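Salt-tolerant glutaminase (Micrococcus luteus, PDB 3AGD) is a salt-tolerant glutaminase that probably catalyses the hydrolysis of L-glutamine to L-glutamate and ammonium. Local coordinates at residues A[66-71]-A[235-240]; A[85-90]-A[121-126]. All blocks are in the same frame, centred on the assembly; numbering follows the deposited sequence.

Overall arrangement
Both contacts lie in the glutaminase part of the chain, which belongs to the same clan as the beta-lactamases, and their centres are about 12 Å apart. Interaction 1 pairs the start of helix 67-78 with the last turns of helix 227-240, 164 residues further on. Interaction 2 falls wholly between those two segments in sequence and sets the loop after helix 80-84 against the end of helix 114-123. The two meet directly: Tyr71 and Val236 pack on Leu89, and the carbonyl of Thr70 lies against Leu124. Helix 67-78, which follows the glutamate-binding Ser64, is thereby packed among later helices and the 85-90 loop.

Interaction 1: residues A[66-71]-A[235-240]; sequences SKPFTY and SVMTSS
Tyr71 reaches across to Val236 while, one turn earlier, Pro68 meets Met237, and these two apolar pairs make up the contact between the helices. From its CB, Met237 sends CG back beside the backbone N, anti to the carbonyl carbon (chi1 -79°). CG lies 4.0 Å from Pro68 CB, and the chain then runs extended to SD, which is 3.9 Å from the same Pro68 CB. At SD the chain bends (chi3 70°), which turns the terminal CE aside from the proline. The second pair is tighter: Val236 CG2 comes to the edge of the tyrosine ring, near its plane, 3.6 Å from Tyr71 CE2. The same methyl is 3.9 Å from Tyr71 OH, a hydroxyl that is hydrogen-bonded to Arg232 one turn earlier on the valine's helix. Leu211 of helix 201-212 also touches Met237. Lys67, beside Pro68, turns to another side and hydrogen-bonds Asn114, a glutamate-binding residue, with a weak bond to Ser64. The contact is thus buried helix-to-helix packing next to a probable SxxK motif, Ser64 and Lys67, at the start of helix 67-78, as in serine beta-lactamases and glutaminases.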
ATOM      1  N   SER A  66     -14.001 -16.802  -2.042  1.00 14.20           N
ATOM      2  CA  SER A  66     -14.323 -17.183  -0.671  1.00 16.16           C
ATOM      3  C   SER A  66     -13.022 -17.402   0.092  1.00 15.89           C
ATOM      4  O   SER A  66     -12.965 -17.259   1.311  1.00 17.42           O
ATOM      5  CB  SER A  66     -15.103 -18.494  -0.659  1.00 15.79           C
ATOM      6  OG  SER A  66     -14.257 -19.576  -1.022  1.00 14.35           O
ATOM      7  N   LYS A  67     -11.979 -17.754  -0.648  1.00 17.90           N
ATOM      8  CA  LYS A  67     -10.674 -18.057  -0.072  1.00 16.71           C
ATOM      9  C   LYS A  67     -10.085 -17.048   0.915  1.00 15.08           C
ATOM     10  O   LYS A  67      -9.604 -17.431   1.979  1.00 14.83           O
ATOM     11  CB  LYS A  67      -9.688 -18.352  -1.203  1.00 15.65           C
ATOM     12  CG  LYS A  67     -10.055 -19.618  -1.976  1.00 10.88           C
ATOM     13  CD  LYS A  67      -9.159 -19.825  -3.181  1.00 15.64           C
ATOM     14  CE  LYS A  67      -9.483 -21.134  -3.888  1.00 14.09           C
ATOM     15  NZ  LYS A  67      -8.635 -21.313  -5.093  1.00 15.93           N
ATOM     16  N   PRO A  68     -10.107 -15.749   0.584  1.00 17.44           N
ATOM     17  CA  PRO A  68      -9.536 -14.814   1.554  1.00 16.58           C
ATOM     18  C   PRO A  68     -10.290 -14.765   2.874  1.00 17.60           C
ATOM     19  O   PRO A  68      -9.701 -14.512   3.927  1.00 17.55           O
ATOM     20  CB  PRO A  68      -9.558 -13.476   0.810  1.00 22.02           C
ATOM     21  CG  PRO A  68     -10.616 -13.654  -0.225  1.00 24.23           C
ATOM     22  CD  PRO A  68     -10.441 -15.067  -0.678  1.00 18.75           C
ATOM     23  N   PHE A  69     -11.588 -15.036   2.824  1.00 15.85           N
ATOM     24  CA  PHE A  69     -12.407 -14.989   4.028  1.00 18.09           C
ATOM     25  C   PHE A  69     -12.261 -16.201   4.943  1.00 17.02           C
ATOM     26  O   PHE A  69     -12.209 -16.052   6.164  1.00 20.08           O
ATOM     27  CB  PHE A  69     -13.862 -14.744   3.626  1.00 17.02           C
ATOM     28  CG  PHE A  69     -14.029 -13.518   2.774  1.00 15.18           C
ATOM     29  CD1 PHE A  69     -14.433 -13.620   1.444  1.00 13.11           C
ATOM     30  CD2 PHE A  69     -13.690 -12.263   3.274  1.00 13.89           C
ATOM     31  CE1 PHE A  69     -14.492 -12.494   0.625  1.00 11.97           C
ATOM     32  CE2 PHE A  69     -13.744 -11.129   2.463  1.00 15.89           C
ATOM     33  CZ  PHE A  69     -14.144 -11.243   1.133  1.00 13.88           C
ATOM     34  N   THR A  70     -12.175 -17.395   4.372  1.00 16.30           N
ATOM     35  CA  THR A  70     -11.999 -18.584   5.199  1.00 16.97           C
ATOM     36  C   THR A  70     -10.594 -18.536   5.795  1.00 17.72           C
ATOM     37  O   THR A  70     -10.365 -18.989   6.916  1.00 20.12           O
ATOM     38  CB  THR A  70     -12.170 -19.888   4.382  1.00 13.83           C
ATOM     39  OG1 THR A  70     -11.436 -19.793   3.158  1.00 13.72           O
ATOM     40  CG2 THR A  70     -13.632 -20.136   4.071  1.00 13.08           C
ATOM     41  N   TYR A  71      -9.656 -17.978   5.032  1.00 16.40           N
ATOM     42  CA  TYR A  71      -8.271 -17.840   5.477  1.00 13.88           C
ATOM     43  C   TYR A  71      -8.252 -16.947   6.719  1.00 12.14           C
ATOM     44  O   TYR A  71      -7.568 -17.240   7.692  1.00 12.88           O
ATOM     45  CB  TYR A  71      -7.423 -17.234   4.347  1.00 14.37           C
ATOM     46  CG  TYR A  71      -5.937 -17.101   4.629  1.00 15.16           C
ATOM     47  CD1 TYR A  71      -5.249 -18.066   5.372  1.00 12.20           C
ATOM     48  CD2 TYR A  71      -5.201 -16.044   4.083  1.00 14.28           C
ATOM     49  CE1 TYR A  71      -3.864 -17.988   5.560  1.00 11.99           C
ATOM     50  CE2 TYR A  71      -3.817 -15.956   4.260  1.00 15.64           C
ATOM     51  CZ  TYR A  71      -3.153 -16.932   4.999  1.00 18.07           C
ATOM     52  OH  TYR A  71      -1.782 -16.860   5.160  1.00 15.07           O
ATOM     53  N   SER A 235      -2.382  -9.113   1.888  1.00 12.53           N
ATOM     54  CA  SER A 235      -1.028  -9.336   1.372  1.00 16.88           C
ATOM     55  C   SER A 235      -1.030 -10.569   0.473  1.00 16.90           C
ATOM     56  O   SER A 235      -0.503 -10.545  -0.636  1.00 17.64           O
ATOM     57  CB  SER A 235      -0.018  -9.550   2.513  1.00 17.91           C
ATOM     58  OG  SER A 235       0.265  -8.345   3.206  1.00 15.67           O
ATOM     59  N   VAL A 236      -1.642 -11.646   0.957  1.00 15.32           N
ATOM     60  CA  VAL A 236      -1.714 -12.895   0.200  1.00 15.59           C
ATOM     61  C   VAL A 236      -2.518 -12.737  -1.096  1.00 16.70           C
ATOM     62  O   VAL A 236      -2.199 -13.360  -2.112  1.00 17.03           O
ATOM     63  CB  VAL A 236      -2.313 -14.010   1.081  1.00 17.12           C
ATOM     64  CG1 VAL A 236      -2.556 -15.272   0.263  1.00 19.62           C
ATOM     65  CG2 VAL A 236      -1.358 -14.303   2.228  1.00 12.26           C
ATOM     66  N   MET A 237      -3.556 -11.903  -1.058  1.00 15.34           N
ATOM     67  CA  MET A 237      -4.372 -11.637  -2.240  1.00 16.05           C
ATOM     68  C   MET A 237      -3.496 -10.918  -3.267  1.00 14.36           C
ATOM     69  O   MET A 237      -3.518 -11.221  -4.460  1.00 13.67           O
ATOM     70  CB  MET A 237      -5.566 -10.738  -1.883  1.00 14.49           C
ATOM     71  CG  MET A 237      -6.742 -11.438  -1.221  1.00 13.01           C
ATOM     72  SD  MET A 237      -7.999 -10.245  -0.659  1.00 19.76           S
ATOM     73  CE  MET A 237      -8.666  -9.682  -2.226  1.00 17.75           C
ATOM     74  N   THR A 238      -2.724  -9.956  -2.784  1.00 14.21           N
ATOM     75  CA  THR A 238      -1.844  -9.176  -3.637  1.00 15.15           C
ATOM     76  C   THR A 238      -0.850 -10.070  -4.373  1.00 18.22           C
ATOM     77  O   THR A 238      -0.745 -10.020  -5.597  1.00 19.76           O
ATOM     78  CB  THR A 238      -1.069  -8.131  -2.802  1.00 15.86           C
ATOM     79  OG1 THR A 238      -2.001  -7.276  -2.128  1.00 17.29           O
ATOM     80  CG2 THR A 238      -0.170  -7.281  -3.695  1.00 17.71           C
ATOM     81  N   SER A 239      -0.137 -10.905  -3.624  1.00 20.10           N
ATOM     82  CA  SER A 239       0.870 -11.792  -4.204  1.00 23.21           C
ATOM     83  C   SER A 239       0.373 -12.892  -5.140  1.00 22.57           C
ATOM     84  O   SER A 239       1.027 -13.187  -6.143  1.00 21.94           O
ATOM     85  CB  SER A 239       1.699 -12.437  -3.088  1.00 20.58           C
ATOM     86  OG  SER A 239       2.397 -11.454  -2.348  1.00 23.87           O
ATOM     87  N   SER A 240      -0.769 -13.501  -4.828  1.00 22.73           N
ATOM     88  CA  SER A 240      -1.269 -14.599  -5.657  1.00 21.88           C
ATOM     89  C   SER A 240      -2.695 -14.510  -6.184  1.00 20.33           C
ATOM     90  O   SER A 240      -3.086 -15.304  -7.044  1.00 21.16           O
ATOM     91  CB  SER A 240      -1.115 -15.914  -4.897  1.00 20.52           C
ATOM     92  OG  SER A 240       0.231 -16.082  -4.496  1.00 23.68           O
TER

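Interaction 2: residues A[85-90]-A[121-126]; sequences RQVGLN and HQLLVG
Gln86 and Val87 both rest on the side chain of Leu123, in a small contact held by van der Waals packing with no hydrogen bond across it. The loop reaches it just after helix 80-84. Gln86 comes first, and it is the aliphatic part of the side chain that does the touching: CB lies 4.2 Å from Leu123 CD1, and CG is 4.1 Å from Leu123 CD2. The chain then bends (chi2 -67°), which turns the amide away from the leucine. Val87 follows and uses one branch, with CG2 4.2 Å from Leu123 CD1. Its CG2 stands beside the backbone N, while CG1, anti to that nitrogen (chi1 -179°), is the branch that approaches the ring of Tyr71. Leu123 therefore divides its two methyls, CD1 serving both loop residues and CD2 meeting Gln86. Beyond Val87 the loop leaves the leucine: Gly88 pairs through its backbone with Pro108, and Leu89 packs on Gln248 of the second subunit. The neighbouring Gln122 points to another side, its amide hydrogen-bonded to Gln181 N and Asp182 OD1. This is plain structural packing of a long connecting loop on the C-terminal end of helix 114-123, the helix that begins at the glutamate-binding Asn114, within the glutaminase domain related to the beta-lactamases.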
ATOM      1  N   ARG A  85       1.913 -23.267   9.693  1.00 22.52           N
ATOM      2  CA  ARG A  85       2.546 -24.579   9.641  1.00 22.59           C
ATOM      3  C   ARG A  85       1.915 -25.417   8.528  1.00 22.08           C
ATOM      4  O   ARG A  85       2.538 -26.348   8.024  1.00 23.22           O
ATOM      5  CB  ARG A  85       2.382 -25.327  10.973  1.00 27.42           C
ATOM      6  CG  ARG A  85       3.425 -25.015  12.039  1.00 31.71           C
ATOM      7  CD  ARG A  85       3.399 -26.068  13.159  1.00 36.27           C
ATOM      8  NE  ARG A  85       2.284 -25.898  14.093  1.00 38.81           N
ATOM      9  CZ  ARG A  85       2.284 -25.049  15.121  1.00 37.78           C
ATOM     10  NH1 ARG A  85       3.347 -24.287  15.362  1.00 39.71           N
ATOM     11  NH2 ARG A  85       1.220 -24.955  15.908  1.00 32.76           N
ATOM     12  N   GLN A  86       0.685 -25.078   8.142  1.00 20.77           N
ATOM     13  CA  GLN A  86      -0.030 -25.833   7.109  1.00 22.28           C
ATOM     14  C   GLN A  86      -0.272 -25.068   5.811  1.00 21.70           C
ATOM     15  O   GLN A  86      -0.612 -25.664   4.787  1.00 21.56           O
ATOM     16  CB  GLN A  86      -1.390 -26.305   7.642  1.00 24.74           C
ATOM     17  CG  GLN A  86      -1.356 -27.109   8.936  1.00 26.27           C
ATOM     18  CD  GLN A  86      -0.679 -28.465   8.789  1.00 31.53           C
ATOM     19  OE1 GLN A  86      -0.731 -29.291   9.697  1.00 38.80           O
ATOM     20  NE2 GLN A  86      -0.041 -28.697   7.648  1.00 29.29           N
ATOM     21  N   VAL A  87      -0.114 -23.752   5.855  1.00 20.21           N
ATOM     22  CA  VAL A  87      -0.346 -22.922   4.679  1.00 19.02           C
ATOM     23  C   VAL A  87       0.810 -21.940   4.500  1.00 17.74           C
ATOM     24  O   VAL A  87       1.092 -21.130   5.386  1.00 16.27           O
ATOM     25  CB  VAL A  87      -1.681 -22.140   4.823  1.00 20.90           C
ATOM     26  CG1 VAL A  87      -1.935 -21.286   3.588  1.00 23.28           C
ATOM     27  CG2 VAL A  87      -2.833 -23.115   5.040  1.00 19.78           C
ATOM     28  N   GLY A  88       1.475 -22.018   3.354  1.00 15.06           N
ATOM     29  CA  GLY A  88       2.601 -21.137   3.090  1.00 16.87           C
ATOM     30  C   GLY A  88       2.213 -19.753   2.605  1.00 17.77           C
ATOM     31  O   GLY A  88       1.031 -19.428   2.487  1.00 15.64           O
ATOM     32  N   LEU A  89       3.222 -18.936   2.319  1.00 18.57           N
ATOM     33  CA  LEU A  89       3.008 -17.572   1.839  1.00 17.74           C
ATOM     34  C   LEU A  89       3.694 -17.415   0.494  1.00 19.28           C
ATOM     35  O   LEU A  89       3.843 -16.302  -0.017  1.00 18.85           O
ATOM     36  CB  LEU A  89       3.615 -16.568   2.819  1.00 18.95           C
ATOM     37  CG  LEU A  89       3.105 -16.604   4.258  1.00 18.01           C
ATOM     38  CD1 LEU A  89       3.946 -15.674   5.128  1.00 16.42           C
ATOM     39  CD2 LEU A  89       1.644 -16.195   4.276  1.00 18.49           C
ATOM     40  N   ASN A  90       4.127 -18.537  -0.069  1.00 18.82           N
ATOM     41  CA  ASN A  90       4.818 -18.529  -1.345  1.00 19.18           C
ATOM     42  C   ASN A  90       3.866 -18.260  -2.500  1.00 18.97           C
ATOM     43  O   ASN A  90       2.923 -19.011  -2.727  1.00 20.61           O
ATOM     44  CB  ASN A  90       5.522 -19.869  -1.569  1.00 20.53           C
ATOM     45  CG  ASN A  90       6.340 -19.890  -2.843  1.00 28.97           C
ATOM     46  OD1 ASN A  90       6.144 -20.747  -3.709  1.00 40.49           O
ATOM     47  ND2 ASN A  90       7.266 -18.948  -2.966  1.00 26.67           N
ATOM     48  N   HIS A 121      -9.581 -24.732   4.959  1.00 19.08           N
ATOM     49  CA  HIS A 121     -10.879 -25.220   5.405  1.00 21.70           C
ATOM     50  C   HIS A 121     -10.719 -26.247   6.528  1.00 21.80           C
ATOM     51  O   HIS A 121     -11.499 -26.266   7.477  1.00 22.68           O
ATOM     52  CB  HIS A 121     -11.649 -25.828   4.231  1.00 20.80           C
ATOM     53  CG  HIS A 121     -13.119 -25.949   4.478  1.00 22.06           C
ATOM     54  ND1 HIS A 121     -13.661 -26.907   5.310  1.00 24.45           N
ATOM     55  CD2 HIS A 121     -14.159 -25.196   4.047  1.00 18.80           C
ATOM     56  CE1 HIS A 121     -14.969 -26.737   5.381  1.00 20.86           C
ATOM     57  NE2 HIS A 121     -15.296 -25.704   4.624  1.00 20.46           N
ATOM     58  N   GLN A 122      -9.687 -27.080   6.413  1.00 20.05           N
ATOM     59  CA  GLN A 122      -9.375 -28.113   7.396  1.00 18.69           C
ATOM     60  C   GLN A 122      -8.988 -27.526   8.757  1.00 20.37           C
ATOM     61  O   GLN A 122      -9.092 -28.202   9.778  1.00 22.62           O
ATOM     62  CB  GLN A 122      -8.230 -29.001   6.864  1.00 15.97           C
ATOM     63  CG  GLN A 122      -7.524 -29.876   7.918  1.00 17.18           C
ATOM     64  CD  GLN A 122      -8.257 -31.172   8.230  1.00 17.94           C
ATOM     65  OE1 GLN A 122      -8.095 -32.177   7.535  1.00 18.99           O
ATOM     66  NE2 GLN A 122      -9.074 -31.150   9.275  1.00 16.05           N
ATOM     67  N   LEU A 123      -8.553 -26.270   8.769  1.00 18.81           N
ATOM     68  CA  LEU A 123      -8.133 -25.602  10.003  1.00 18.57           C
ATOM     69  C   LEU A 123      -9.212 -24.761  10.670  1.00 19.38           C
ATOM     70  O   LEU A 123      -9.093 -24.408  11.840  1.00 17.53           O
ATOM     71  CB  LEU A 123      -6.954 -24.664   9.716  1.00 16.15           C
ATOM     72  CG  LEU A 123      -5.586 -25.214   9.313  1.00 16.81           C
ATOM     73  CD1 LEU A 123      -4.816 -24.140   8.539  1.00 13.20           C
ATOM     74  CD2 LEU A 123      -4.823 -25.658  10.553  1.00 16.61           C
ATOM     75  N   LEU A 124     -10.257 -24.445   9.914  1.00 23.99           N
ATOM     76  CA  LEU A 124     -11.340 -23.570  10.352  1.00 28.96           C
ATOM     77  C   LEU A 124     -11.769 -23.332  11.803  1.00 36.73           C
ATOM     78  O   LEU A 124     -11.731 -22.192  12.257  1.00 45.38           O
ATOM     79  CB  LEU A 124     -12.583 -23.846   9.503  1.00 28.43           C
ATOM     80  CG  LEU A 124     -12.439 -23.096   8.174  1.00 28.10           C
ATOM     81  CD1 LEU A 124     -13.667 -23.281   7.309  1.00 27.30           C
ATOM     82  CD2 LEU A 124     -12.202 -21.614   8.475  1.00 24.17           C
ATOM     83  N   VAL A 125     -12.180 -24.350  12.543  1.00 29.81           N
ATOM     84  CA  VAL A 125     -12.638 -24.107  13.912  1.00 25.87           C
ATOM     85  C   VAL A 125     -11.654 -24.527  14.999  1.00 24.20           C
ATOM     86  O   VAL A 125     -11.406 -23.784  15.948  1.00 22.35           O
ATOM     87  CB  VAL A 125     -13.991 -24.817  14.154  1.00 23.22           C
ATOM     88  CG1 VAL A 125     -14.437 -24.645  15.597  1.00 23.34           C
ATOM     89  CG2 VAL A 125     -15.032 -24.251  13.211  1.00 21.47           C
ATOM     90  N   GLY A 126     -11.104 -25.723  14.852  1.00 22.72           N
ATOM     91  CA  GLY A 126     -10.167 -26.239  15.828  1.00 23.07           C
ATOM     92  C   GLY A 126      -9.716 -27.623  15.403  1.00 24.50           C
ATOM     93  O   GLY A 126     -10.191 -28.139  14.390  1.00 26.81           O
TER